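PDB 3WYD: LC-Est1C from Uncultured organism, which hydrolyses carboxylic ester bonds, as a carboxylesterase of the alpha/beta-hydrolase fold recovered from a leaf-branch compost metagenome. Local coordinates for residues A98-R101 and K105-P108; D92-I97 and W124-N129. All blocks are in the same frame, centred on the assembly; numbering follows the deposited sequence.

In the fold
After edge strand 23-26, inner strand 37-43, helices 52-55 and 57-69 and strand 72-76, the chain enters helix 88-103, which serves both contacts. Its first part, 92-97, is one side of contact 2; the following turn, 98-101, is one side of contact 1. Contact 1 closes first, a short turn in which the helix gives way to strand 106-107. The chain then runs through strand 110-116 and the probable nucleophile elbow into helix 118-129, where 124-129 closes the wider loop of contact 2. The smaller loop therefore lies within the larger. Contact 2 joins two consecutive helices, and contact 1 joins the first to the short strand leading into the central sheet.

Contact 1 of 2, residues A98-R101 and K105-P108; sequences AEVR and KIDP
Water 2 is gripped by both segments: Arg101 NE donates to it over 3.0 Å, and the water donates in turn to Ile106 O at 2.7 Å. This bridge lies at the turn where helix 88-103 of the alpha/beta-hydrolase fold ends and the chain heads into strand 106-107. Water 2 sits in the plane of the Arg101 guanidinium, at its edge. A second bridge runs through water 1, which lies 2.8 Å from Arg101 O and accepts a hydrogen bond from Ile106 N at 2.8 Å. Both backbone polar groups of Ile106 are thus satisfied toward the helix by solvent, while the backbones of Lys105 and Asp107 on either side of it bond to Phe37.

Between the bridges and the sheet lies the apolar part. Ile106 extends its CG1 branch toward the helix, with CG1 anti to the carbonyl carbon (chi1 -57°). Ile106 CG1 comes within 3.9 Å of Arg101 CA, and Ile106 CD1 stands 4.2 Å from Val100 CG1. A branched residue suits this place because it packs against the end of helix 88-103 while also touching Leu39 and Ile111 of the sheet. Val100, buried, is equally apt: a compact side chain that meets Tyr23, Leu25 and Leu39 as well.

Arginine fits the exposed border by having two characters. Arg101 CG, a methylene, lies 4.1 Å from Ile106 CG1, the two side chains crossing at about a right angle, and the charged end of this exposed residue continues past Ile106 to Pro108 and water 2. A bend at chi3 (73°) carries that end over toward the start of the following turn. There the guanidinium meets the proline ring obliquely, Arg101 NH2 lying 3.6 Å from Pro108 CB.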
# COMPACT_ATOMS: atom_id res chain seq x y z
N ALA A 98 -2.94 15.07 17.10
CA ALA A 98 -2.63 16.17 18.00
C ALA A 98 -3.60 17.31 17.76
O ALA A 98 -4.12 17.88 18.73
CB ALA A 98 -1.17 16.62 17.84
N GLU A 99 -3.95 17.56 16.51
CA GLU A 99 -4.92 18.63 16.24
C GLU A 99 -6.30 18.29 16.82
O GLU A 99 -6.97 19.12 17.42
CB GLU A 99 -5.04 18.89 14.76
CG GLU A 99 -5.93 20.06 14.44
CD GLU A 99 -5.86 20.39 12.97
OE1 GLU A 99 -4.93 21.12 12.58
OE2 GLU A 99 -6.71 19.91 12.20
N VAL A 100 -6.75 17.05 16.64
CA VAL A 100 -8.03 16.67 17.19
C VAL A 100 -8.02 16.81 18.72
O VAL A 100 -9.01 17.22 19.31
CB VAL A 100 -8.46 15.24 16.73
CG1 VAL A 100 -9.67 14.76 17.47
CG2 VAL A 100 -8.68 15.23 15.20
N ARG A 101 -6.91 16.43 19.36
CA ARG A 101 -6.84 16.50 20.81
C ARG A 101 -6.80 17.94 21.34
O ARG A 101 -7.34 18.19 22.41
CB ARG A 101 -5.64 15.70 21.34
CG ARG A 101 -5.75 14.20 21.04
CD ARG A 101 -4.49 13.48 21.52
NE ARG A 101 -4.42 13.37 22.98
CZ ARG A 101 -3.46 12.70 23.61
NH1 ARG A 101 -2.46 12.20 22.89
NH2 ARG A 101 -3.49 12.55 24.92
N LYS A 105 -12.39 17.52 23.34
CA LYS A 105 -12.04 16.88 24.60
C LYS A 105 -11.89 15.39 24.39
O LYS A 105 -12.87 14.68 24.29
CB LYS A 105 -13.08 17.13 25.70
CG LYS A 105 -13.10 18.58 26.18
CD LYS A 105 -13.93 18.71 27.43
CE LYS A 105 -13.20 18.15 28.65
NZ LYS A 105 -12.26 19.16 29.22
N ILE A 106 -10.64 14.95 24.30
CA ILE A 106 -10.39 13.54 24.03
C ILE A 106 -9.81 12.86 25.27
O ILE A 106 -8.88 13.37 25.89
CB ILE A 106 -9.37 13.35 22.87
CG1 ILE A 106 -9.83 14.05 21.58
CG2 ILE A 106 -9.03 11.87 22.65
CD1 ILE A 106 -11.23 13.63 21.15
N ASP A 107 -10.37 11.71 25.61
CA ASP A 107 -9.87 10.89 26.74
C ASP A 107 -8.52 10.27 26.35
O ASP A 107 -8.45 9.48 25.44
CB ASP A 107 -10.89 9.78 27.02
CG ASP A 107 -10.53 8.92 28.19
OD1 ASP A 107 -9.34 8.88 28.58
OD2 ASP A 107 -11.43 8.21 28.69
N PRO A 108 -7.44 10.64 27.04
CA PRO A 108 -6.10 10.19 26.65
C PRO A 108 -5.93 8.67 26.77
O PRO A 108 -5.05 8.09 26.13
CB PRO A 108 -5.17 10.94 27.64
CG PRO A 108 -6.05 11.40 28.74
CD PRO A 108 -7.45 11.55 28.20
O HOH W 1 -8.35 16.56 24.50
O HOH W 2 -6.42 14.13 25.02

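Contact 2 of 2, residues D92-I97 and W124-N129; sequences DVMDVI and WSIAMN
Both segments are regular helix, 92-97 within helix 88-103 and 124-129 within helix 118-129, and their backbones stay well apart: the nearest CA atoms, those of Val93 and Ile126, are 8.3 Å from each other. Side chains must therefore bridge the gap, and three of them do so, burying a modest 119 Å² in all.

Ile126 supplies one side of the contact, and its two branches take different partners. A chi1 of -63° sets the longer branch beside the backbone N, and with the chain extended beyond it Ile126 CD1 reaches Val93, lying 3.8 Å from Val93 CG2 and 4.0 Å from Val93 CG1. The end methyl thus rests against the fork of the valine. The shorter branch turns to the methionine, Ile126 CG2 meeting Met94 SD at 3.6 Å; there the two side chains run past each other in opposite directions. Bends at chi2 and chi3 fold the methionine back on itself and present its sulfur to the isoleucine. An unbranched, flexible residue suits this less deeply buried position, where Met94 also touches His130, whereas the compact valine suits the buried side next to the sheet.

On the sheet side, Val93 and Ile126 both touch Leu43 of strand 37-43, so one sheet residue underlies both helices. A polar link also joins them: Asn129 ND2 hydrogen-bonds to Glu90 OE1. Such apolar packing of neighbouring helices on one face of a central sheet is characteristic of the alpha/beta-hydrolase fold, in which helix 118-129 follows the strained nucleophile elbow, here probably carrying Ser117.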
# COMPACT_ATOMS: atom_id res chain seq x y z
N ASP A 92 2.06 12.73 9.46
CA ASP A 92 0.72 13.25 9.15
C ASP A 92 -0.34 12.69 10.09
O ASP A 92 -1.10 13.44 10.70
CB ASP A 92 0.33 12.93 7.71
CG ASP A 92 0.95 13.89 6.71
OD1 ASP A 92 1.12 15.08 7.07
OD2 ASP A 92 1.29 13.45 5.59
N VAL A 93 -0.33 11.37 10.28
CA VAL A 93 -1.30 10.80 11.18
C VAL A 93 -1.16 11.32 12.59
O VAL A 93 -2.16 11.63 13.27
CB VAL A 93 -1.28 9.25 11.16
CG1 VAL A 93 -2.25 8.72 12.20
CG2 VAL A 93 -1.70 8.77 9.80
N MET A 94 0.07 11.42 13.08
CA MET A 94 0.22 11.87 14.45
C MET A 94 -0.18 13.32 14.61
O MET A 94 -0.72 13.71 15.63
CB MET A 94 1.64 11.61 14.97
CG MET A 94 2.05 10.11 14.95
SD MET A 94 0.86 8.95 15.72
CE MET A 94 0.90 9.51 17.40
N ASP A 95 0.03 14.09 13.56
CA ASP A 95 -0.35 15.49 13.57
C ASP A 95 -1.87 15.66 13.56
O ASP A 95 -2.41 16.56 14.23
CB ASP A 95 0.25 16.22 12.38
CG ASP A 95 1.74 16.51 12.55
OD1 ASP A 95 2.29 16.31 13.66
OD2 ASP A 95 2.35 16.93 11.56
N VAL A 96 -2.58 14.80 12.83
CA VAL A 96 -4.04 14.76 12.90
C VAL A 96 -4.52 14.46 14.31
O VAL A 96 -5.38 15.17 14.85
CB VAL A 96 -4.62 13.73 11.92
CG1 VAL A 96 -6.12 13.54 12.17
CG2 VAL A 96 -4.32 14.14 10.50
N ILE A 97 -3.89 13.48 14.97
CA ILE A 97 -4.27 13.16 16.33
C ILE A 97 -4.09 14.39 17.24
O ILE A 97 -4.95 14.66 18.07
CB ILE A 97 -3.50 11.90 16.90
CG1 ILE A 97 -3.94 10.62 16.16
CG2 ILE A 97 -3.72 11.75 18.42
CD1 ILE A 97 -2.95 9.43 16.31
N TRP A 124 -0.43 -1.07 12.52
CA TRP A 124 0.70 -1.65 13.25
C TRP A 124 1.94 -0.78 13.22
O TRP A 124 2.61 -0.65 14.26
CB TRP A 124 1.04 -3.03 12.68
CG TRP A 124 0.36 -4.19 13.43
CD1 TRP A 124 0.26 -4.33 14.79
CD2 TRP A 124 -0.30 -5.33 12.86
NE1 TRP A 124 -0.40 -5.50 15.09
CE2 TRP A 124 -0.67 -6.18 13.93
CE3 TRP A 124 -0.49 -5.77 11.54
CZ2 TRP A 124 -1.26 -7.46 13.72
CZ3 TRP A 124 -1.13 -7.01 11.31
CH2 TRP A 124 -1.53 -7.82 12.42
N SER A 125 2.31 -0.27 12.05
CA SER A 125 3.60 0.44 11.99
C SER A 125 3.58 1.74 12.79
O SER A 125 4.57 2.08 13.48
CB SER A 125 4.06 0.67 10.56
OG SER A 125 3.17 1.48 9.86
N ILE A 126 2.47 2.47 12.73
CA ILE A 126 2.38 3.70 13.51
C ILE A 126 2.41 3.43 15.00
O ILE A 126 3.06 4.12 15.76
CB ILE A 126 1.18 4.54 13.07
CG1 ILE A 126 1.37 4.96 11.62
CG2 ILE A 126 0.88 5.70 14.07
CD1 ILE A 126 0.04 5.61 11.08
N ALA A 127 1.66 2.43 15.45
CA ALA A 127 1.65 2.09 16.85
C ALA A 127 3.05 1.65 17.32
O ALA A 127 3.47 1.97 18.42
CB ALA A 127 0.61 0.98 17.11
N MET A 128 3.77 0.90 16.49
CA MET A 128 5.13 0.49 16.93
C MET A 128 6.05 1.67 17.12
O MET A 128 6.93 1.65 17.99
CB MET A 128 5.74 -0.47 15.94
CG MET A 128 5.03 -1.84 15.93
SD MET A 128 5.65 -2.91 14.64
CE MET A 128 4.68 -4.36 14.99
N ASN A 129 5.86 2.69 16.31
CA ASN A 129 6.65 3.92 16.48
C ASN A 129 6.21 4.87 17.59
O ASN A 129 6.96 5.77 18.03
CB ASN A 129 6.73 4.65 15.16
CG ASN A 129 7.70 3.97 14.20
OD1 ASN A 129 8.66 3.31 14.62
ND2 ASN A 129 7.45 4.12 12.92